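Local coordinates for class II aldolase/adducin N-terminal domain-containing protein (Thermoplasma acidophilum, PDB 3M4R) that is of unknown function but binds zinc through its class II aldolase/adducin domain, part of a longer protein that is probably an oxidoreductase, at residues Asp16-Ser24 / Asn40-Arg48; Thr76-Ala87 / Pro113-Phe122. All coordinates share one frame; numbering follows the deposited sequence. Where two conformers were deposited one is given.

Along the chain the two contacts come in series: interaction 1 (16-24 with 40-48) closes before interaction 2 (76-87 with 113-122) opens, and their centres lie about 14 Å apart. Both reach the same mixed sheet of one class II aldolase/adducin domain. Strand 54-61 sits between strand 40-48 of the first contact and the outermost strand 75-79 of the second. The two meet directly at His120, whose ND1 pairs with Ser42 OG, probably as a hydrogen bond, while its carbonyl probably takes one from Lys44 NZ. Strand 40-48 therefore joins helix 16-28 on one face to helix 117-121 on the other, next to the turn that supplies Glu116 to the zinc.

Interaction 1: residues Asp16-Ser24 / Asn40-Arg48; sequences DIDEVVYGS and NTSVKTTER
With chi1 at 53°, Thr41 holds OG1 between its backbone N and carbonyl carbon, facing Ser24, while in Thr45 the hydroxyl lies opposite the backbone N (chi1 -163°) and faces Asp16. These two polar pairs bracket a helix-on-sheet packing of the class II aldolase domain: segment 16-24 of helix 16-28 runs nearly antiparallel to strand 40-48, at 163°, with the axes of the two segments 8.2 Å apart. Between the brackets, Val20 CB rests 3.8 Å from Val43 CG1, the two valines crossing at a slant. The Val20 methyl CG2 touches the Ser42 carbonyl oxygen at 3.6 Å, and Phe75 of strand 75-79 adds to the apolar layer under the helix. At the start of the helix, Asp16 OD2 accepts from Thr45 OG1 at 2.8 Å on its anti lone pair, the one directed away from OD1; the same oxygen also salt-bridges Lys126. Ser42 points the opposite way, to His120 on the far face of the sheet. At the other end a chain of two hydrogen bonds forms: Thr41 OG1 donates to Ser24 OG at 2.7 Å, and Ser24 OG donates to Val20 O at 2.7 Å, arriving on the face of that carbonyl plane opposite Ser24 N.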
loop_
_atom_site.group_PDB
_atom_site.type_symbol
_atom_site.label_atom_id
_atom_site.label_comp_id
_atom_site.label_asym_id
_atom_site.label_seq_id
_atom_site.Cartn_x
_atom_site.Cartn_y
_atom_site.Cartn_z
ATOM N N ASP A 16 16.741 -0.336 0.836
ATOM C CA ASP A 16 15.322 -0.108 0.889
ATOM C C ASP A 16 14.532 -1.228 0.236
ATOM O O ASP A 16 13.510 -1.627 0.756
ATOM C CB ASP A 16 14.962 1.209 0.208
ATOM C CG ASP A 16 15.387 2.414 1.043
ATOM O OD1 ASP A 16 15.665 2.234 2.258
ATOM O OD2 ASP A 16 15.451 3.529 0.490
ATOM N N ILE A 17 14.991 -1.715 -0.907
ATOM C CA ILE A 17 14.275 -2.812 -1.557
ATOM C C ILE A 17 14.287 -4.101 -0.696
ATOM O O ILE A 17 13.273 -4.796 -0.584
ATOM C CB ILE A 17 14.769 -3.020 -3.009
ATOM C CG1 ILE A 17 14.223 -1.872 -3.907
ATOM C CG2 ILE A 17 14.291 -4.373 -3.557
ATOM C CD1 ILE A 17 14.942 -1.705 -5.314
ATOM N N ASP A 18 15.418 -4.430 -0.099
ATOM C CA ASP A 18 15.466 -5.588 0.809
ATOM C C ASP A 18 14.439 -5.440 1.928
ATOM O O ASP A 18 13.773 -6.409 2.298
ATOM C CB ASP A 18 16.860 -5.822 1.424
ATOM C CG ASP A 18 17.929 -6.170 0.388
ATOM O OD1 ASP A 18 17.591 -6.729 -0.660
ATOM O OD2 ASP A 18 19.125 -5.889 0.631
ATOM N N GLU A 19 14.309 -4.232 2.467
ATOM C CA GLU A 19 13.334 -3.989 3.546
ATOM C C GLU A 19 11.873 -4.185 3.098
ATOM O O GLU A 19 11.119 -4.857 3.767
ATOM C CB GLU A 19 13.512 -2.583 4.136
ATOM C CG GLU A 19 12.565 -2.290 5.322
ATOM C CD GLU A 19 13.034 -1.086 6.142
ATOM O OE1 GLU A 19 14.088 -0.550 5.824
ATOM O OE2 GLU A 19 12.346 -0.645 7.067
ATOM N N VAL A 20 11.490 -3.603 1.973
ATOM C CA VAL A 20 10.129 -3.754 1.442
ATOM C C VAL A 20 9.838 -5.200 1.055
ATOM O O VAL A 20 8.704 -5.638 1.237
ATOM C CB VAL A 20 9.815 -2.790 0.227
ATOM C CG1 VAL A 20 10.383 -3.294 -1.125
ATOM C CG2 VAL A 20 8.274 -2.550 0.140
ATOM N N VAL A 21 10.848 -5.933 0.547
ATOM C CA VAL A 21 10.674 -7.361 0.178
ATOM C C VAL A 21 10.341 -8.139 1.462
ATOM O O VAL A 21 9.410 -8.951 1.510
ATOM C CB VAL A 21 11.942 -7.958 -0.534
ATOM C CG1 VAL A 21 11.976 -9.507 -0.472
ATOM C CG2 VAL A 21 12.044 -7.472 -2.042
ATOM N N TYR A 22 11.102 -7.863 2.503
ATOM C CA TYR A 22 10.894 -8.513 3.782
ATOM C C TYR A 22 9.486 -8.321 4.309
ATOM O O TYR A 22 8.819 -9.281 4.651
ATOM C CB TYR A 22 11.920 -8.025 4.792
ATOM C CG TYR A 22 11.776 -8.729 6.100
ATOM C CD1 TYR A 22 12.131 -10.060 6.228
ATOM C CD2 TYR A 22 11.242 -8.069 7.209
ATOM C CE1 TYR A 22 11.990 -10.712 7.436
ATOM C CE2 TYR A 22 11.092 -8.701 8.396
ATOM C CZ TYR A 22 11.460 -10.029 8.514
ATOM O OH TYR A 22 11.300 -10.652 9.731
ATOM N N GLY A 23 9.016 -7.084 4.309
ATOM C CA GLY A 23 7.672 -6.780 4.759
ATOM C C GLY A 23 6.614 -7.471 3.917
ATOM O O GLY A 23 5.631 -7.957 4.440
ATOM N N SER A 24 6.841 -7.489 2.607
ATOM C CA SER A 24 5.906 -8.080 1.661
ATOM C C SER A 24 5.760 -9.545 1.944
ATOM O O SER A 24 4.665 -10.069 2.004
ATOM C CB SER A 24 6.419 -7.865 0.263
ATOM O OG SER A 24 6.445 -6.478 0.020
ATOM N N ASN A 40 -0.559 -5.011 -2.020
ATOM C CA ASN A 40 0.586 -4.417 -2.629
ATOM C C ASN A 40 1.309 -3.523 -1.626
ATOM O O ASN A 40 0.720 -2.999 -0.689
ATOM C CB ASN A 40 0.206 -3.722 -3.966
ATOM C CG ASN A 40 -1.200 -3.188 -3.970
ATOM O OD1 ASN A 40 -1.468 -2.183 -3.317
ATOM N ND2 ASN A 40 -2.121 -3.880 -4.653
ATOM N N THR A 41 2.607 -3.442 -1.810
ATOM C CA THR A 41 3.463 -2.697 -0.975
ATOM C C THR A 41 4.360 -1.802 -1.824
ATOM O O THR A 41 4.517 -2.018 -3.056
ATOM C CB THR A 41 4.363 -3.657 -0.216
ATOM O OG1 THR A 41 5.017 -4.530 -1.170
ATOM C CG2 THR A 41 3.502 -4.502 0.788
ATOM N N SER A 42 5.033 -0.876 -1.145
ATOM C CA SER A 42 5.900 0.063 -1.816
ATOM C C SER A 42 6.884 0.709 -0.861
ATOM O O SER A 42 6.677 0.717 0.333
ATOM C CB SER A 42 5.102 1.129 -2.520
ATOM O OG SER A 42 4.494 2.018 -1.611
ATOM N N VAL A 43 7.996 1.161 -1.410
ATOM C CA VAL A 43 8.952 1.947 -0.680
ATOM C C VAL A 43 9.399 3.117 -1.577
ATOM O O VAL A 43 9.655 2.913 -2.756
ATOM C CB VAL A 43 10.149 1.109 -0.228
ATOM C CG1 VAL A 43 10.821 0.445 -1.400
ATOM C CG2 VAL A 43 11.106 1.967 0.640
ATOM N N LYS A 44 9.449 4.317 -1.005
ATOM C CA LYS A 44 9.988 5.491 -1.685
ATOM C C LYS A 44 11.503 5.599 -1.440
ATOM O O LYS A 44 11.987 5.529 -0.301
ATOM C CB LYS A 44 9.274 6.755 -1.226
ATOM C CG LYS A 44 7.798 6.760 -1.626
ATOM C CD LYS A 44 7.070 7.941 -1.008
ATOM C CE LYS A 44 5.538 7.859 -1.272
ATOM N NZ LYS A 44 4.851 6.746 -0.527
ATOM N N THR A 45 12.265 5.709 -2.531
ATOM C CA THR A 45 13.690 5.495 -2.453
ATOM C C THR A 45 14.429 6.439 -3.365
ATOM O O THR A 45 13.826 7.068 -4.220
ATOM C CB THR A 45 13.977 4.014 -2.770
ATOM O OG1 THR A 45 15.300 3.682 -2.321
ATOM C CG2 THR A 45 13.794 3.701 -4.244
ATOM N N THR A 46 15.743 6.555 -3.175
ATOM C CA THR A 46 16.597 7.394 -4.049
ATOM C C THR A 46 17.412 6.535 -4.956
ATOM O O THR A 46 18.085 5.613 -4.494
ATOM C CB THR A 46 17.521 8.225 -3.168
ATOM O OG1 THR A 46 16.704 8.913 -2.241
ATOM C CG2 THR A 46 18.352 9.252 -3.940
ATOM N N GLU A 47 17.359 6.844 -6.263
ATOM C CA GLU A 47 18.064 6.105 -7.264
ATOM C C GLU A 47 18.636 7.074 -8.311
ATOM O O GLU A 47 18.231 8.237 -8.382
ATOM C CB GLU A 47 17.109 5.153 -7.983
ATOM C CG GLU A 47 16.325 4.304 -7.066
ATOM C CD GLU A 47 15.529 3.220 -7.777
ATOM O OE1 GLU A 47 15.466 3.205 -9.039
ATOM O OE2 GLU A 47 14.941 2.386 -7.051
ATOM N N ARG A 48 19.606 6.590 -9.077
ATOM C CA ARG A 48 20.121 7.312 -10.241
ATOM C C ARG A 48 19.373 6.822 -11.437
ATOM O O ARG A 48 19.200 5.628 -11.593
ATOM C CB ARG A 48 21.631 7.042 -10.445
#

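Interaction 2: residues Thr76-Ala87 / Pro113-Phe122; sequences TGIRMDDALAAA and PSVETFLHAF. With ZN (zinc ion), chain B.
Ala83 and Ala121 meet methyl to methyl, CB to CB at 3.6 Å, where the two short helices come closest in backbone register. Around them the contact is largely apolar, with no hydrogen bond crossing it. Ala83 O lies at the edges of the Phe118 and Phe122 rings, near the plane of each, with Phe122 CE1 3.5 Å away. Phe118 CE1 also takes the Ala86 methyl, CB, obliquely at 3.4 Å. On the other flank selenomethionine Met80, bent twice (chi2 -68°, chi3 -65°), brings SE against Ala121 CB and CE against Ala121 O. A lysine in place of Phe122 would probably leave Ala87 without its ring neighbour and the Ala83 oxygen with Phe118 alone, and put a charge into this buried layer. The axes of segments 80-85 and 117-121 pass 9.9 Å apart at 101°, nearly crosswise, with the alanine pair between them in this AraD-like domain. Before them, Ile78 CD1 meets Pro113 CG at 3.8 Å, the side chains roughly perpendicular, tying edge strand 75-79 to the lead-in to helix 117-121. Further out, Phe118 CB sits over a face of the Phe122 ring, toward its rim, and helix 166-175 packs against both phenylalanines. Thr117 OG1 donates to Ser114 O at 2.6 Å in the carbonyl plane, adding to the Thr117 N bond that closes the type I turn. Ser114 OG accepts from Glu116 N at 3.0 Å, an ST turn, and from this turn the Glu116 carboxylate grips zinc with OE1 and OE2, each at 2.3 Å; His130, His132, His188 and a water complete the site.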
loop_
_atom_site.group_PDB
_atom_site.type_symbol
_atom_site.label_atom_id
_atom_site.label_comp_id
_atom_site.label_asym_id
_atom_site.label_seq_id
_atom_site.Cartn_x
_atom_site.Cartn_y
_atom_site.Cartn_z
ATOM N N THR A 76 8.731 -2.512 -9.225
ATOM C CA THR A 76 8.910 -1.745 -10.478
ATOM C C THR A 76 9.071 -0.304 -10.035
ATOM O O THR A 76 8.344 0.182 -9.139
ATOM C CB THR A 76 7.742 -1.974 -11.407
ATOM O OG1 THR A 76 7.853 -3.300 -12.000
ATOM C CG2 THR A 76 7.608 -0.876 -12.571
ATOM N N GLY A 77 10.044 0.384 -10.645
ATOM C CA GLY A 77 10.362 1.772 -10.314
ATOM C C GLY A 77 9.505 2.767 -11.058
ATOM O O GLY A 77 9.533 2.780 -12.305
ATOM N N ILE A 78 8.809 3.628 -10.308
ATOM C CA ILE A 78 7.969 4.696 -10.862
ATOM C C ILE A 78 8.528 6.025 -10.419
ATOM O O ILE A 78 8.837 6.238 -9.232
ATOM C CB ILE A 78 6.474 4.537 -10.398
ATOM C CG1 ILE A 78 5.916 3.171 -10.824
ATOM C CG2 ILE A 78 5.546 5.685 -10.905
ATOM C CD1 ILE A 78 5.790 2.908 -12.359
ATOM N N ARG A 79 8.691 6.936 -11.345
ATOM C CA ARG A 79 9.204 8.264 -10.987
ATOM C C ARG A 79 8.185 8.969 -10.115
ATOM O O ARG A 79 7.049 9.104 -10.502
ATOM C CB ARG A 79 9.469 9.119 -12.227
ATOM C CG ARG A 79 10.464 8.516 -13.200
ATOM C CD ARG A 79 10.678 9.343 -14.477
ATOM N NE ARG A 79 11.786 8.696 -15.152
ATOM C CZ ARG A 79 13.062 9.030 -15.036
ATOM N NH1 ARG A 79 13.439 10.106 -14.352
ATOM N NH2 ARG A 79 13.957 8.295 -15.665
HETATM N N MSE A 80 8.597 9.431 -8.930
HETATM C CA MSE A 80 7.679 10.115 -8.029
HETATM C C MSE A 80 7.283 11.465 -8.586
HETATM O O MSE A 80 6.134 11.857 -8.421
HETATM C CB MSE A 80 8.260 10.299 -6.614
HETATM C CG MSE A 80 8.032 9.021 -5.743
HETATM SE SE MSE A 80 6.159 8.679 -5.281
HETATM C CE MSE A 80 5.977 10.285 -4.191
ATOM N N ASP A 81 8.195 12.165 -9.247
ATOM C CA ASP A 81 7.841 13.426 -9.899
ATOM C C ASP A 81 6.636 13.229 -10.813
ATOM O O ASP A 81 5.687 13.982 -10.755
ATOM C CB ASP A 81 8.985 13.938 -10.771
ATOM C CG ASP A 81 10.005 14.746 -9.997
ATOM O OD1 ASP A 81 9.770 15.054 -8.808
ATOM O OD2 ASP A 81 11.057 15.107 -10.617
ATOM N N ASP A 82 6.672 12.170 -11.620
ATOM C CA ASP A 82 5.584 11.830 -12.545
ATOM C C ASP A 82 4.288 11.446 -11.779
ATOM O O ASP A 82 3.200 11.923 -12.063
ATOM C CB ASP A 82 5.988 10.664 -13.417
ATOM C CG ASP A 82 6.990 11.028 -14.508
ATOM O OD1 ASP A 82 7.543 12.157 -14.478
ATOM O OD2 ASP A 82 7.180 10.172 -15.418
ATOM N N ALA A 83 4.413 10.545 -10.823
ATOM C CA ALA A 83 3.256 10.120 -10.058
ATOM C C ALA A 83 2.617 11.276 -9.300
ATOM O O ALA A 83 1.420 11.433 -9.322
ATOM C CB ALA A 83 3.632 8.905 -9.118
ATOM N N LEU A 84 3.396 12.133 -8.664
ATOM C CA LEU A 84 2.807 13.186 -7.864
ATOM C C LEU A 84 2.155 14.224 -8.758
ATOM O O LEU A 84 1.239 14.953 -8.329
ATOM C CB LEU A 84 3.872 13.873 -6.983
ATOM C CG LEU A 84 4.309 13.153 -5.695
ATOM C CD1 LEU A 84 5.458 13.924 -4.989
ATOM C CD2 LEU A 84 3.121 12.939 -4.740
ATOM N N ALA A 85 2.610 14.324 -10.010
ATOM C CA ALA A 85 2.017 15.307 -10.921
ATOM C C ALA A 85 0.619 14.897 -11.289
ATOM O O ALA A 85 -0.157 15.720 -11.683
ATOM C CB ALA A 85 2.877 15.481 -12.207
ATOM N N ALA A 86 0.300 13.613 -11.148
ATOM C CA ALA A 86 -1.044 13.081 -11.458
ATOM C C ALA A 86 -2.113 13.592 -10.502
ATOM O O ALA A 86 -3.310 13.552 -10.827
ATOM C CB ALA A 86 -1.031 11.498 -11.411
ATOM N N ALA A 87 -1.695 14.052 -9.320
ATOM C CA ALA A 87 -2.635 14.543 -8.299
ATOM C C ALA A 87 -3.450 15.712 -8.798
ATOM O O ALA A 87 -4.556 15.926 -8.329
ATOM C CB ALA A 87 -1.888 14.925 -7.016
ATOM N N PRO A 113 3.553 -2.180 -13.170
ATOM C CA PRO A 113 3.340 -1.870 -11.778
ATOM C C PRO A 113 1.879 -2.133 -11.380
ATOM O O PRO A 113 0.974 -2.128 -12.229
ATOM C CB PRO A 113 3.678 -0.363 -11.690
ATOM C CG PRO A 113 3.309 0.154 -13.038
ATOM C CD PRO A 113 3.663 -0.949 -13.999
ATOM N N SER A 114 1.683 -2.421 -10.099
ATOM C CA SER A 114 0.344 -2.564 -9.506
ATOM C C SER A 114 -0.620 -1.512 -10.041
ATOM O O SER A 114 -0.274 -0.333 -10.089
ATOM C CB SER A 114 0.424 -2.381 -7.976
ATOM O OG SER A 114 -0.880 -2.460 -7.373
ATOM N N VAL A 115 -1.814 -1.944 -10.431
ATOM C CA VAL A 115 -2.930 -1.007 -10.753
ATOM C C VAL A 115 -3.321 -0.084 -9.567
ATOM O O VAL A 115 -3.985 0.958 -9.764
ATOM C CB VAL A 115 -4.189 -1.739 -11.364
ATOM C CG1 VAL A 115 -3.803 -2.476 -12.644
ATOM C CG2 VAL A 115 -4.856 -2.737 -10.357
ATOM N N GLU A 116 -2.846 -0.398 -8.353
ATOM C CA GLU A 116 -3.093 0.454 -7.176
ATOM C C GLU A 116 -1.953 1.356 -6.817
ATOM O O GLU A 116 -1.912 1.876 -5.691
ATOM C CB GLU A 116 -3.450 -0.444 -5.956
ATOM C CG GLU A 116 -4.558 -1.394 -6.351
ATOM C CD GLU A 116 -5.390 -1.911 -5.206
ATOM O OE1 GLU A 116 -5.058 -3.047 -4.741
ATOM O OE2 GLU A 116 -6.388 -1.221 -4.815
ATOM N N THR A 117 -1.050 1.607 -7.771
ATOM C CA THR A 117 0.150 2.362 -7.491
ATOM C C THR A 117 -0.118 3.729 -6.927
ATOM O O THR A 117 0.662 4.224 -6.095
ATOM C CB THR A 117 1.070 2.469 -8.765
ATOM O OG1 THR A 117 1.594 1.163 -9.068
ATOM C CG2 THR A 117 2.200 3.430 -8.519
ATOM N N PHE A 118 -1.177 4.374 -7.379
ATOM C CA PHE A 118 -1.456 5.725 -6.883
ATOM C C PHE A 118 -1.851 5.777 -5.406
ATOM O O PHE A 118 -1.615 6.795 -4.766
ATOM C CB PHE A 118 -2.479 6.438 -7.717
ATOM C CG PHE A 118 -1.937 6.876 -9.062
ATOM C CD1 PHE A 118 -1.007 7.882 -9.136
ATOM C CD2 PHE A 118 -2.295 6.222 -10.213
ATOM C CE1 PHE A 118 -0.484 8.277 -10.365
ATOM C CE2 PHE A 118 -1.784 6.630 -11.460
ATOM C CZ PHE A 118 -0.870 7.660 -11.522
ATOM N N LEU A 119 -2.351 4.670 -4.832
ATOM C CA LEU A 119 -2.573 4.656 -3.351
ATOM C C LEU A 119 -1.263 4.899 -2.618
ATOM O O LEU A 119 -1.195 5.570 -1.545
ATOM C CB LEU A 119 -3.162 3.330 -2.855
ATOM C CG LEU A 119 -4.501 2.854 -3.415
ATOM C CD1 LEU A 119 -4.910 1.468 -2.832
ATOM C CD2 LEU A 119 -5.597 3.903 -3.183
ATOM N N HIS A 120 -0.218 4.341 -3.198
ATOM C CA HIS A 120 1.123 4.387 -2.623
ATOM C C HIS A 120 1.802 5.747 -2.834
ATOM O O HIS A 120 2.438 6.349 -1.903
ATOM C CB HIS A 120 1.925 3.266 -3.254
ATOM C CG HIS A 120 1.418 1.906 -2.866
ATOM N ND1 HIS A 120 1.965 1.198 -1.811
ATOM C CD2 HIS A 120 0.416 1.139 -3.363
ATOM C CE1 HIS A 120 1.304 0.052 -1.677
ATOM N NE2 HIS A 120 0.362 -0.015 -2.604
ATOM N N ALA A 121 1.714 6.211 -4.068
ATOM C CA ALA A 121 2.412 7.458 -4.463
ATOM C C ALA A 121 1.875 8.636 -3.694
ATOM O O ALA A 121 2.631 9.521 -3.320
ATOM C CB ALA A 121 2.286 7.728 -6.019
ATOM N N PHE A 122 0.567 8.628 -3.449
ATOM C CA PHE A 122 -0.138 9.759 -2.871
ATOM C C PHE A 122 -0.152 9.779 -1.327
ATOM O O PHE A 122 -0.699 10.700 -0.767
ATOM C CB PHE A 122 -1.583 9.801 -3.330
ATOM C CG PHE A 122 -1.782 10.165 -4.782
ATOM C CD1 PHE A 122 -0.780 10.730 -5.549
ATOM C CD2 PHE A 122 -3.020 9.977 -5.358
ATOM C CE1 PHE A 122 -1.029 11.071 -6.866
ATOM C CE2 PHE A 122 -3.283 10.317 -6.660
ATOM C CZ PHE A 122 -2.288 10.857 -7.422
HETATM ZN ZN ZN B . -6.819 -2.929 -3.312
HETATM O O HOH W 1 -7.925 -3.562 -4.882
#